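Local coordinates for putative uncharacterized protein PH1404 (Pyrococcus horikoshii, PDB 3AF6) that probably terminates transcription as a zinc-dependent ribonuclease of the beta-CASP family, cleaving nascent RNA where it leaves RNA polymerase, at residues A[36-39]-A[44-47]; A[154-159]-A[283-288]; A[192-197]-A[238-243]; A[267-272]-A[317-322]. All coordinates share one frame; numbering follows the deposited sequence.

Interaction 1: A[36-39]-A[44-47]; sequences EFEG and IYVK
Y45 meets E36 and E38 on one face of the hairpin formed by strands 32-38 and 41-46, a compact example of carboxylates gathered round a tyrosine beside an arginine. Along the second strand, I44 comes first and turns its side chain away, into the apolar layer made by I32 and I35 of strand 32-38 and V22 of helix 11-22. It is nevertheless the point where the backbones come nearest, with I44 CA 6.7 Å from E36 CA.

Y45 then carries the contact. Its CG lies opposite the carbonyl carbon and beside the backbone N (chi1 -72°), which directs the ring toward the two glutamates of the other strand. E38, extended beyond CG, reaches across the tyrosine at roughly a right angle and sets OE2 3.3 Å from Y45 OH. E36 lies two residues further from the turn. With CG tucked between its own N and carbonyl carbon (chi1 50°) and the rest stretched out, it places OE2 4.2 Å from Y45 CE2. That carboxylate is inclined by 54° to the ring, an oblique approach.

Beyond Y45, V46 joins R73 through the backbone, and K47 sends its amine to E77. The polar ends have stronger partners: R73 makes a salt bridge to E38 and a weak hydrogen bond to Y45 OH, while R172 of helix 164-178 binds E36. R73 of the KHa sheet and R172 thus probably offset the charge of the buried carboxylates. Because E34 also lies close to E36, the proton affinity of E36 may be somewhat raised, an effect that R172 would counter.

Interaction 2: A[154-159]-A[283-288]; sequences YSIRQI and PTRDLM
I156 rests its two branches on the neighbouring pair R285 and D286, illustrating how an aliphatic side chain can pack on polar groups that already satisfy one another. Helix 151-161 makes this contact through I156, and the backbones come nearest where I156 CA lies 7.7 Å from D286 CA. A chi1 of -65° sets CG1 beside the backbone N and turns CG2 anti to it, over one face of the R285 guanidinium. There I156 CG2 lies 3.5 Å from R285 NH2 and 3.9 Å from R285 CZ. The longer branch, extended through CG1, carries I156 CD1 to the carboxylate of D286, 3.7 Å from D286 CG.

The polar layer beneath is held together within helix 282-301. The R285 chain bends at chi2 and chi3, bringing R285 NH2 back to D286 OD2 at 2.7 Å in a salt bridge. The other carboxylate oxygen, D286 OD1, is hydrogen-bonded to Y472 OH in the beta-CASP region. Both carboxylate oxygens are thus engaged, and the methyl groups of I156 cover a charge pair whose members probably offset each other's charge.

One residue further along, R157 turns to another task, a salt bridge to E114. At the end of the segment I159 packs on I317 and K318 of helix 310-319, and I317 also meets I156, so a third helix flanks the pair. The R285 side chain is about 11 Å from that of H256, a zinc ligand. The arrangement is that of a helix-to-helix interdomain interface, seating the archaeal CPSF-KH region on helix 282-301 of the metallo-beta-lactamase fold.

Interaction 3: A[192-197]-A[238-243]; sequences TGLGGF and PEFQYV
L194 sets a methyl over the ring of F240 in a CH-pi contact, the apolar half of a small strand-to-helix interface. Its CD1 stands over one face, 3.8 Å from the centroid of the F240 ring and only 17° off the ring normal. The methyl is shifted toward the rim at the root of the side chain, where L194 CD1 is 3.6 Å from F240 CG. F240 offers this face because its CG is anti to the backbone N (chi1 -173°). L206, L215 and A237 also pack against L194.

The mixed contact lies two residues back along strand 189-193. T192 and E239 approach from opposite directions, with T192 CG2 3.8 Å from E239 OE1. The methyl makes the nearest approach, while T192 OG1 is hydrogen-bonded to T647 OG1 of the adjoining strand.

Backbone bonding sets the stage. L194 and G195 both face A204, a classic beta bulge placed where the chain turns a corner, and helix 238-245 lies alongside.

Across these two segments the contact is mainly van der Waals packing of the helix against the metallo-beta-lactamase sheet, with the buried end resting on methyl and ring and the E239 end only partly covered.

Interaction 4: A[267-272]-A[317-322]; sequences YLFRYN and IKHTIT
F269 and H319 bring their rings together at close range, and that single aromatic pair is the tight part of the contact. F269 CE1 sits 3.4 Å above the imidazole plane of H319, over its centre, while the neighbouring CZ reaches the root of the ring, with F269 CZ 3.6 Å from H319 CG. The planes are inclined at 45° and the centroids of the F269 and H319 rings are 4.5 Å apart, an oblique meeting that is neither stacked nor T-shaped. Both side chains set CG beside the backbone N (chi1 -68° in F269, -79° in H319) and run antiparallel alongside one another.

The imidazole is fixed by more than packing. H319 ND1 is hydrogen-bonded to the carbonyl O of E315, one turn back in helix 310-319, and F170 meets the same ring at a steeper angle. F269 also packs on I278 of strand 278-280.

The opposite character appears at the surrounding surface. K318 leads away toward E163, D166 and E315, all long, weak ion pairs, and Y271 and N272 are exposed. There N272, with positive phi, is the C-prime residue of a Schellman motif that ends helix 267-270.

Parallel, adjacent strands 278-280 and 320-322 are joined through helices 282-301 and 310-319. H319 ends the helical part of this beta-alpha-beta crossover of the metallo-beta-lactamase fold, and the contact packs helix 267-270, which precedes it, against that end.

How the interactions relate
Along the chain interaction 1 closes first, in the KHa hairpin. Interaction 2 then spans a long loop that encloses interaction 3, and its segments alternate with those of interaction 4. Interactions 2 and 4 are neighbours, their centres about 13 Å apart: R285 packs on T320 and T322, and the consecutive helices 282-301 and 310-319 both pack on helix 151-161. Interactions 3 and 4 reach the same seven-stranded sheet, with centres about 18 Å apart. Interaction 1 lies about 24 Å from interaction 4 by centres, yet G39 touches I321. Interaction 2 and this G39-I321 touch are among the places where the KH region meets the nuclease core.

Interaction 1: A[36-39]-A[44-47]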
loop_
_atom_site.group_PDB
_atom_site.type_symbol
_atom_site.label_atom_id
_atom_site.label_comp_id
_atom_site.label_asym_id
_atom_site.label_seq_id
_atom_site.Cartn_x
_atom_site.Cartn_y
_atom_site.Cartn_z
ATOM N N GLU A 36 3.828 -27.663 10.744
ATOM C CA GLU A 36 2.540 -27.244 10.206
ATOM C C GLU A 36 2.714 -26.148 9.162
ATOM O O GLU A 36 3.816 -25.637 8.960
ATOM C CB GLU A 36 1.649 -26.727 11.337
ATOM C CG GLU A 36 2.331 -25.699 12.229
ATOM C CD GLU A 36 1.366 -24.993 13.167
ATOM O OE1 GLU A 36 0.522 -25.687 13.780
ATOM O OE2 GLU A 36 1.459 -23.749 13.295
ATOM N N PHE A 37 1.619 -25.794 8.496
ATOM C CA PHE A 37 1.646 -24.738 7.490
ATOM C C PHE A 37 1.100 -23.452 8.094
ATOM O O PHE A 37 0.041 -23.455 8.718
ATOM C CB PHE A 37 0.792 -25.122 6.276
ATOM C CG PHE A 37 1.527 -25.916 5.234
ATOM C CD1 PHE A 37 2.657 -25.399 4.614
ATOM C CD2 PHE A 37 1.072 -27.170 4.847
ATOM C CE1 PHE A 37 3.323 -26.119 3.619
ATOM C CE2 PHE A 37 1.731 -27.895 3.856
ATOM C CZ PHE A 37 2.856 -27.369 3.242
ATOM N N GLU A 38 1.837 -22.362 7.930
ATOM C CA GLU A 38 1.405 -21.058 8.427
ATOM C C GLU A 38 1.374 -20.139 7.225
ATOM O O GLU A 38 2.421 -19.696 6.752
ATOM C CB GLU A 38 2.380 -20.507 9.468
ATOM C CG GLU A 38 1.966 -20.776 10.904
ATOM C CD GLU A 38 2.932 -20.179 11.905
ATOM O OE1 GLU A 38 3.171 -18.948 11.852
ATOM O OE2 GLU A 38 3.448 -20.947 12.745
ATOM N N GLY A 39 0.173 -19.852 6.731
ATOM C CA GLY A 39 0.072 -19.015 5.556
ATOM C C GLY A 39 0.929 -19.711 4.517
ATOM O O GLY A 39 1.103 -20.928 4.589
ATOM N N ILE A 44 8.500 -25.429 11.032
ATOM C CA ILE A 44 9.071 -26.627 11.644
ATOM C C ILE A 44 9.587 -26.316 13.047
ATOM O O ILE A 44 10.712 -25.840 13.213
ATOM C CB ILE A 44 10.249 -27.175 10.805
ATOM C CG1 ILE A 44 9.772 -27.518 9.389
ATOM C CG2 ILE A 44 10.838 -28.400 11.483
ATOM C CD1 ILE A 44 10.878 -27.985 8.458
ATOM N N TYR A 45 8.757 -26.588 14.052
ATOM C CA TYR A 45 9.120 -26.341 15.447
ATOM C C TYR A 45 10.084 -27.401 15.995
ATOM O O TYR A 45 9.947 -28.594 15.707
ATOM C CB TYR A 45 7.856 -26.289 16.319
ATOM C CG TYR A 45 7.011 -25.042 16.135
ATOM C CD1 TYR A 45 7.557 -23.770 16.321
ATOM C CD2 TYR A 45 5.657 -25.134 15.809
ATOM C CE1 TYR A 45 6.775 -22.622 16.188
ATOM C CE2 TYR A 45 4.867 -23.993 15.675
ATOM C CZ TYR A 45 5.432 -22.742 15.867
ATOM O OH TYR A 45 4.654 -21.611 15.748
ATOM N N VAL A 46 11.054 -26.954 16.790
ATOM C CA VAL A 46 12.051 -27.845 17.383
ATOM C C VAL A 46 12.389 -27.423 18.810
ATOM O O VAL A 46 12.287 -26.245 19.154
ATOM C CB VAL A 46 13.353 -27.843 16.558
ATOM C CG1 VAL A 46 13.067 -28.298 15.134
ATOM C CG2 VAL A 46 13.967 -26.452 16.563
ATOM N N LYS A 47 12.794 -28.386 19.635
ATOM C CA LYS A 47 13.144 -28.104 21.026
ATOM C C LYS A 47 14.650 -28.046 21.267
ATOM O O LYS A 47 15.178 -28.765 22.117
ATOM C CB LYS A 47 12.519 -29.149 21.960
ATOM C CG LYS A 47 11.025 -28.965 22.178
ATOM C CD LYS A 47 10.492 -29.906 23.249
ATOM C CE LYS A 47 9.018 -29.645 23.517
ATOM N NZ LYS A 47 8.453 -30.568 24.540
#

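Interaction 2: A[154-159]-A[283-288]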
loop_
_atom_site.group_PDB
_atom_site.type_symbol
_atom_site.label_atom_id
_atom_site.label_comp_id
_atom_site.label_asym_id
_atom_site.label_seq_id
_atom_site.Cartn_x
_atom_site.Cartn_y
_atom_site.Cartn_z
ATOM N N TYR A 154 1.641 1.298 15.918
ATOM C CA TYR A 154 1.500 0.870 17.298
ATOM C C TYR A 154 0.190 0.118 17.455
ATOM O O TYR A 154 0.137 -0.935 18.098
ATOM C CB TYR A 154 1.539 2.093 18.224
ATOM C CG TYR A 154 1.116 1.840 19.659
ATOM C CD1 TYR A 154 -0.214 2.019 20.060
ATOM C CD2 TYR A 154 2.050 1.453 20.625
ATOM C CE1 TYR A 154 -0.602 1.824 21.389
ATOM C CE2 TYR A 154 1.675 1.254 21.954
ATOM C CZ TYR A 154 0.349 1.443 22.332
ATOM O OH TYR A 154 -0.021 1.254 23.649
ATOM N N SER A 155 -0.868 0.653 16.855
ATOM C CA SER A 155 -2.170 0.015 16.942
ATOM C C SER A 155 -2.163 -1.380 16.322
ATOM O O SER A 155 -2.654 -2.335 16.919
ATOM C CB SER A 155 -3.228 0.870 16.260
ATOM O OG SER A 155 -4.505 0.301 16.471
ATOM N N ILE A 156 -1.611 -1.498 15.122
ATOM C CA ILE A 156 -1.546 -2.787 14.454
ATOM C C ILE A 156 -0.796 -3.778 15.345
ATOM O O ILE A 156 -1.268 -4.887 15.606
ATOM C CB ILE A 156 -0.826 -2.660 13.094
ATOM C CG1 ILE A 156 -1.647 -1.770 12.161
ATOM C CG2 ILE A 156 -0.610 -4.027 12.484
ATOM C CD1 ILE A 156 -1.009 -1.530 10.817
ATOM N N ARG A 157 0.375 -3.365 15.819
ATOM C CA ARG A 157 1.193 -4.212 16.678
ATOM C C ARG A 157 0.383 -4.655 17.892
ATOM O O ARG A 157 0.462 -5.799 18.326
ATOM C CB ARG A 157 2.444 -3.446 17.117
ATOM C CG ARG A 157 3.494 -4.307 17.802
ATOM C CD ARG A 157 4.906 -3.918 17.354
ATOM N NE ARG A 157 5.255 -2.545 17.714
ATOM C CZ ARG A 157 6.363 -1.927 17.315
ATOM N NH1 ARG A 157 7.235 -2.560 16.538
ATOM N NH2 ARG A 157 6.604 -0.676 17.692
ATOM N N GLN A 158 -0.408 -3.731 18.423
ATOM C CA GLN A 158 -1.256 -3.992 19.581
ATOM C C GLN A 158 -2.284 -5.074 19.254
ATOM O O GLN A 158 -2.487 -6.009 20.027
ATOM C CB GLN A 158 -1.979 -2.700 19.987
ATOM C CG GLN A 158 -2.837 -2.805 21.242
ATOM C CD GLN A 158 -2.013 -2.808 22.521
ATOM O OE1 GLN A 158 -1.165 -3.679 22.730
ATOM N NE2 GLN A 158 -2.261 -1.826 23.382
ATOM N N ILE A 159 -2.926 -4.934 18.097
ATOM C CA ILE A 159 -3.947 -5.881 17.653
ATOM C C ILE A 159 -3.373 -7.263 17.385
ATOM O O ILE A 159 -3.983 -8.275 17.729
ATOM C CB ILE A 159 -4.648 -5.367 16.379
ATOM C CG1 ILE A 159 -5.401 -4.077 16.699
ATOM C CG2 ILE A 159 -5.599 -6.418 15.843
ATOM C CD1 ILE A 159 -5.951 -3.376 15.501
ATOM N N PRO A 283 4.223 -1.789 4.169
ATOM C CA PRO A 283 3.831 -0.375 4.122
ATOM C C PRO A 283 2.391 -0.175 3.621
ATOM O O PRO A 283 1.689 0.727 4.073
ATOM C CB PRO A 283 4.868 0.238 3.177
ATOM C CG PRO A 283 6.063 -0.598 3.409
ATOM C CD PRO A 283 5.500 -1.997 3.461
ATOM N N THR A 284 1.951 -1.003 2.680
ATOM C CA THR A 284 0.591 -0.875 2.171
ATOM C C THR A 284 -0.416 -1.291 3.251
ATOM O O THR A 284 -1.469 -0.670 3.411
ATOM C CB THR A 284 0.394 -1.715 0.879
ATOM O OG1 THR A 284 1.205 -1.166 -0.171
ATOM C CG2 THR A 284 -1.054 -1.684 0.425
ATOM N N ARG A 285 -0.090 -2.332 4.008
ATOM C CA ARG A 285 -0.983 -2.751 5.076
ATOM C C ARG A 285 -1.181 -1.579 6.054
ATOM O O ARG A 285 -2.316 -1.219 6.396
ATOM C CB ARG A 285 -0.417 -3.956 5.829
ATOM C CG ARG A 285 -0.641 -3.842 7.325
ATOM C CD ARG A 285 -1.194 -5.089 7.955
ATOM N NE ARG A 285 -0.158 -5.969 8.479
ATOM C CZ ARG A 285 0.887 -5.565 9.194
ATOM N NH1 ARG A 285 1.765 -6.458 9.630
ATOM N NH2 ARG A 285 1.071 -4.277 9.447
ATOM N N ASP A 286 -0.074 -0.983 6.490
ATOM C CA ASP A 286 -0.135 0.132 7.428
ATOM C C ASP A 286 -0.797 1.358 6.817
ATOM O O ASP A 286 -1.624 2.007 7.446
ATOM C CB ASP A 286 1.271 0.509 7.920
ATOM C CG ASP A 286 1.941 -0.608 8.700
ATOM O OD1 ASP A 286 3.111 -0.430 9.106
ATOM O OD2 ASP A 286 1.305 -1.665 8.900
ATOM N N LEU A 287 -0.432 1.677 5.585
ATOM C CA LEU A 287 -1.004 2.838 4.919
ATOM C C LEU A 287 -2.502 2.720 4.621
ATOM O O LEU A 287 -3.251 3.665 4.839
ATOM C CB LEU A 287 -0.232 3.121 3.634
ATOM C CG LEU A 287 1.171 3.678 3.870
ATOM C CD1 LEU A 287 2.003 3.575 2.598
ATOM C CD2 LEU A 287 1.057 5.124 4.344
ATOM N N MET A 288 -2.950 1.564 4.141
ATOM C CA MET A 288 -4.366 1.408 3.819
ATOM C C MET A 288 -5.211 1.481 5.086
ATOM O O MET A 288 -6.279 2.100 5.091
ATOM C CB MET A 288 -4.620 0.090 3.066
ATOM C CG MET A 288 -4.817 -1.135 3.925
ATOM S SD MET A 288 -5.242 -2.527 2.885
ATOM C CE MET A 288 -4.351 -3.862 3.693
#

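Interaction 3: A[192-197]-A[238-243]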
loop_
_atom_site.group_PDB
_atom_site.type_symbol
_atom_site.label_atom_id
_atom_site.label_comp_id
_atom_site.label_asym_id
_atom_site.label_seq_id
_atom_site.Cartn_x
_atom_site.Cartn_y
_atom_site.Cartn_z
ATOM N N THR A 192 -11.617 -11.238 -14.987
ATOM C CA THR A 192 -12.818 -10.449 -15.115
ATOM C C THR A 192 -12.694 -9.127 -14.396
ATOM O O THR A 192 -12.251 -9.081 -13.250
ATOM C CB THR A 192 -14.002 -11.216 -14.541
ATOM O OG1 THR A 192 -14.102 -12.466 -15.218
ATOM C CG2 THR A 192 -15.296 -10.439 -14.721
ATOM N N GLY A 193 -13.080 -8.048 -15.066
ATOM C CA GLY A 193 -13.015 -6.743 -14.432
ATOM C C GLY A 193 -14.289 -6.474 -13.638
ATOM O O GLY A 193 -15.402 -6.452 -14.187
ATOM N N LEU A 194 -14.140 -6.281 -12.336
ATOM C CA LEU A 194 -15.293 -5.997 -11.497
ATOM C C LEU A 194 -15.395 -4.487 -11.297
ATOM O O LEU A 194 -16.398 -3.977 -10.779
ATOM C CB LEU A 194 -15.153 -6.723 -10.158
ATOM C CG LEU A 194 -15.219 -8.245 -10.335
ATOM C CD1 LEU A 194 -15.044 -8.954 -8.998
ATOM C CD2 LEU A 194 -16.564 -8.606 -10.963
ATOM N N GLY A 195 -14.349 -3.788 -11.738
ATOM C CA GLY A 195 -14.292 -2.345 -11.614
ATOM C C GLY A 195 -12.906 -1.824 -11.926
ATOM O O GLY A 195 -11.902 -2.457 -11.594
ATOM N N GLY A 196 -12.834 -0.663 -12.558
ATOM C CA GLY A 196 -11.534 -0.123 -12.894
ATOM C C GLY A 196 -11.152 -0.420 -14.331
ATOM O O GLY A 196 -10.020 -0.175 -14.745
ATOM N N PHE A 197 -12.077 -0.991 -15.091
ATOM C CA PHE A 197 -11.814 -1.255 -16.501
ATOM C C PHE A 197 -12.512 -0.107 -17.212
ATOM O O PHE A 197 -13.656 0.208 -16.894
ATOM C CB PHE A 197 -12.403 -2.604 -16.931
ATOM C CG PHE A 197 -11.522 -3.788 -16.614
ATOM C CD1 PHE A 197 -10.701 -3.789 -15.484
ATOM C CD2 PHE A 197 -11.520 -4.909 -17.443
ATOM C CE1 PHE A 197 -9.886 -4.892 -15.183
ATOM C CE2 PHE A 197 -10.709 -6.024 -17.155
ATOM C CZ PHE A 197 -9.889 -6.015 -16.020
ATOM N N PRO A 238 -22.458 -12.537 -11.542
ATOM C CA PRO A 238 -22.762 -13.923 -11.165
ATOM C C PRO A 238 -21.558 -14.695 -10.636
ATOM O O PRO A 238 -21.629 -15.343 -9.595
ATOM C CB PRO A 238 -23.284 -14.529 -12.464
ATOM C CG PRO A 238 -23.868 -13.365 -13.183
ATOM C CD PRO A 238 -22.882 -12.263 -12.927
ATOM N N GLU A 239 -20.453 -14.621 -11.372
ATOM C CA GLU A 239 -19.230 -15.321 -11.006
ATOM C C GLU A 239 -18.673 -14.872 -9.665
ATOM O O GLU A 239 -18.200 -15.699 -8.886
ATOM C CB GLU A 239 -18.174 -15.121 -12.083
ATOM C CG GLU A 239 -17.924 -13.671 -12.401
ATOM C CD GLU A 239 -18.772 -13.183 -13.537
ATOM O OE1 GLU A 239 -18.196 -12.866 -14.591
ATOM O OE2 GLU A 239 -20.007 -13.122 -13.390
ATOM N N PHE A 240 -18.724 -13.567 -9.400
ATOM C CA PHE A 240 -18.225 -13.027 -8.140
ATOM C C PHE A 240 -19.152 -13.421 -6.987
ATOM O O PHE A 240 -18.671 -13.828 -5.924
ATOM C CB PHE A 240 -18.064 -11.504 -8.235
ATOM C CG PHE A 240 -17.395 -10.882 -7.034
ATOM C CD1 PHE A 240 -16.345 -11.528 -6.385
ATOM C CD2 PHE A 240 -17.803 -9.638 -6.559
ATOM C CE1 PHE A 240 -15.713 -10.940 -5.276
ATOM C CE2 PHE A 240 -17.180 -9.043 -5.455
ATOM C CZ PHE A 240 -16.136 -9.694 -4.813
ATOM N N GLN A 241 -20.468 -13.315 -7.182
ATOM C CA GLN A 241 -21.409 -13.730 -6.132
ATOM C C GLN A 241 -21.162 -15.216 -5.856
ATOM O O GLN A 241 -21.170 -15.666 -4.707
ATOM C CB GLN A 241 -22.874 -13.554 -6.566
ATOM C CG GLN A 241 -23.496 -12.169 -6.341
ATOM C CD GLN A 241 -23.662 -11.810 -4.856
ATOM O OE1 GLN A 241 -24.267 -12.561 -4.075
ATOM N NE2 GLN A 241 -23.135 -10.650 -4.469
ATOM N N TYR A 242 -20.927 -15.980 -6.914
ATOM C CA TYR A 242 -20.689 -17.404 -6.731
ATOM C C TYR A 242 -19.400 -17.684 -5.966
ATOM O O TYR A 242 -19.331 -18.649 -5.217
ATOM C CB TYR A 242 -20.683 -18.136 -8.080
ATOM C CG TYR A 242 -20.296 -19.595 -7.977
ATOM C CD1 TYR A 242 -18.956 -19.996 -8.076
ATOM C CD2 TYR A 242 -21.260 -20.577 -7.735
ATOM C CE1 TYR A 242 -18.593 -21.332 -7.936
ATOM C CE2 TYR A 242 -20.900 -21.917 -7.588
ATOM C CZ TYR A 242 -19.570 -22.286 -7.690
ATOM O OH TYR A 242 -19.223 -23.615 -7.555
ATOM N N VAL A 243 -18.382 -16.846 -6.143
ATOM C CA VAL A 243 -17.130 -17.057 -5.435
ATOM C C VAL A 243 -17.279 -16.666 -3.955
ATOM O O VAL A 243 -16.737 -17.335 -3.065
ATOM C CB VAL A 243 -15.969 -16.249 -6.094
ATOM C CG1 VAL A 243 -14.749 -16.230 -5.182
ATOM C CG2 VAL A 243 -15.599 -16.872 -7.433
#

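Interaction 4: A[267-272]-A[317-322]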
loop_
_atom_site.group_PDB
_atom_site.type_symbol
_atom_site.label_atom_id
_atom_site.label_comp_id
_atom_site.label_asym_id
_atom_site.label_seq_id
_atom_site.Cartn_x
_atom_site.Cartn_y
_atom_site.Cartn_z
ATOM N N TYR A 267 -15.309 -3.513 3.808
ATOM C CA TYR A 267 -16.743 -3.693 3.600
ATOM C C TYR A 267 -17.050 -5.184 3.561
ATOM O O TYR A 267 -18.110 -5.641 4.001
ATOM C CB TYR A 267 -17.146 -3.086 2.261
ATOM C CG TYR A 267 -18.628 -3.093 1.976
ATOM C CD1 TYR A 267 -19.444 -2.050 2.420
ATOM C CD2 TYR A 267 -19.210 -4.106 1.212
ATOM C CE1 TYR A 267 -20.793 -2.006 2.105
ATOM C CE2 TYR A 267 -20.562 -4.072 0.890
ATOM C CZ TYR A 267 -21.344 -3.016 1.340
ATOM O OH TYR A 267 -22.682 -2.960 1.032
ATOM N N LEU A 268 -16.100 -5.936 3.019
ATOM C CA LEU A 268 -16.228 -7.375 2.873
ATOM C C LEU A 268 -16.418 -8.108 4.188
ATOM O O LEU A 268 -17.146 -9.100 4.245
ATOM C CB LEU A 268 -15.001 -7.915 2.144
ATOM C CG LEU A 268 -15.189 -8.517 0.749
ATOM C CD1 LEU A 268 -16.385 -7.897 0.022
ATOM C CD2 LEU A 268 -13.887 -8.319 -0.028
ATOM N N PHE A 269 -15.762 -7.624 5.238
ATOM C CA PHE A 269 -15.852 -8.244 6.554
ATOM C C PHE A 269 -17.108 -7.781 7.288
ATOM O O PHE A 269 -17.724 -8.543 8.031
ATOM C CB PHE A 269 -14.595 -7.910 7.366
ATOM C CG PHE A 269 -13.341 -8.560 6.840
ATOM C CD1 PHE A 269 -13.101 -9.909 7.053
ATOM C CD2 PHE A 269 -12.412 -7.827 6.114
ATOM C CE1 PHE A 269 -11.946 -10.531 6.549
ATOM C CE2 PHE A 269 -11.253 -8.441 5.606
ATOM C CZ PHE A 269 -11.026 -9.797 5.827
ATOM N N ARG A 270 -17.490 -6.526 7.076
ATOM C CA ARG A 270 -18.684 -5.979 7.702
ATOM C C ARG A 270 -19.865 -6.914 7.453
ATOM O O ARG A 270 -20.697 -7.108 8.328
ATOM C CB ARG A 270 -18.997 -4.595 7.128
ATOM C CG ARG A 270 -20.312 -3.992 7.621
ATOM C CD ARG A 270 -20.712 -2.796 6.775
ATOM N NE ARG A 270 -22.011 -2.251 7.159
ATOM C CZ ARG A 270 -22.725 -1.422 6.399
ATOM N NH1 ARG A 270 -22.266 -1.040 5.212
ATOM N NH2 ARG A 270 -23.904 -0.977 6.818
ATOM N N TYR A 271 -19.918 -7.493 6.252
ATOM C CA TYR A 271 -20.988 -8.413 5.870
ATOM C C TYR A 271 -20.600 -9.892 5.866
ATOM O O TYR A 271 -21.342 -10.723 5.362
ATOM C CB TYR A 271 -21.525 -8.043 4.491
ATOM C CG TYR A 271 -22.333 -6.763 4.468
ATOM C CD1 TYR A 271 -23.561 -6.671 5.135
ATOM C CD2 TYR A 271 -21.881 -5.651 3.771
ATOM C CE1 TYR A 271 -24.316 -5.499 5.101
ATOM C CE2 TYR A 271 -22.621 -4.479 3.730
ATOM C CZ TYR A 271 -23.838 -4.403 4.392
ATOM O OH TYR A 271 -24.565 -3.235 4.313
ATOM N N ASN A 272 -19.454 -10.227 6.443
ATOM C CA ASN A 272 -19.003 -11.616 6.475
ATOM C C ASN A 272 -18.966 -12.281 5.098
ATOM O O ASN A 272 -19.355 -13.441 4.950
ATOM C CB ASN A 272 -19.893 -12.443 7.392
ATOM C CG ASN A 272 -19.558 -12.245 8.842
ATOM O OD1 ASN A 272 -19.678 -11.139 9.369
ATOM N ND2 ASN A 272 -19.128 -13.318 9.505
ATOM N N ILE A 317 -6.681 -6.075 9.192
ATOM C CA ILE A 317 -5.386 -6.280 9.822
ATOM C C ILE A 317 -5.191 -7.739 10.196
ATOM O O ILE A 317 -4.190 -8.355 9.836
ATOM C CB ILE A 317 -5.253 -5.421 11.092
ATOM C CG1 ILE A 317 -5.185 -3.947 10.710
ATOM C CG2 ILE A 317 -4.018 -5.827 11.877
ATOM C CD1 ILE A 317 -5.257 -3.020 11.899
ATOM N N LYS A 318 -6.163 -8.289 10.907
ATOM C CA LYS A 318 -6.086 -9.663 11.356
ATOM C C LYS A 318 -6.014 -10.684 10.234
ATOM O O LYS A 318 -5.600 -11.816 10.458
ATOM C CB LYS A 318 -7.273 -9.956 12.280
ATOM C CG LYS A 318 -7.186 -9.209 13.617
ATOM C CD LYS A 318 -8.456 -9.317 14.432
ATOM C CE LYS A 318 -8.756 -10.760 14.789
ATOM N NZ LYS A 318 -10.048 -10.890 15.525
ATOM N N HIS A 319 -6.400 -10.285 9.024
ATOM C CA HIS A 319 -6.383 -11.190 7.870
ATOM C C HIS A 319 -5.250 -10.934 6.870
ATOM O O HIS A 319 -5.051 -11.712 5.933
ATOM C CB HIS A 319 -7.711 -11.120 7.112
ATOM C CG HIS A 319 -8.818 -11.898 7.750
ATOM N ND1 HIS A 319 -9.490 -11.459 8.872
ATOM C CD2 HIS A 319 -9.380 -13.086 7.414
ATOM C CE1 HIS A 319 -10.418 -12.341 9.198
ATOM N NE2 HIS A 319 -10.371 -13.337 8.332
ATOM N N THR A 320 -4.511 -9.849 7.064
ATOM C CA THR A 320 -3.426 -9.503 6.156
ATOM C C THR A 320 -2.124 -10.274 6.367
ATOM O O THR A 320 -1.634 -10.396 7.486
ATOM C CB THR A 320 -3.110 -8.016 6.266
ATOM O OG1 THR A 320 -4.320 -7.279 6.099
ATOM C CG2 THR A 320 -2.079 -7.594 5.211
ATOM N N ILE A 321 -1.567 -10.796 5.289
ATOM C CA ILE A 321 -0.299 -11.511 5.367
ATOM C C ILE A 321 0.668 -10.710 4.498
ATOM O O ILE A 321 0.583 -10.752 3.274
ATOM C CB ILE A 321 -0.437 -12.950 4.833
ATOM C CG1 ILE A 321 -1.354 -13.753 5.755
ATOM C CG2 ILE A 321 0.938 -13.610 4.716
ATOM C CD1 ILE A 321 -1.510 -15.211 5.339
ATOM N N THR A 322 1.570 -9.963 5.132
ATOM C CA THR A 322 2.513 -9.131 4.391
ATOM C C THR A 322 3.593 -9.902 3.644
ATOM O O THR A 322 3.959 -11.024 4.006
ATOM C CB THR A 322 3.193 -8.103 5.300
ATOM O OG1 THR A 322 4.050 -8.779 6.229
ATOM C CG2 THR A 322 2.143 -7.286 6.053
#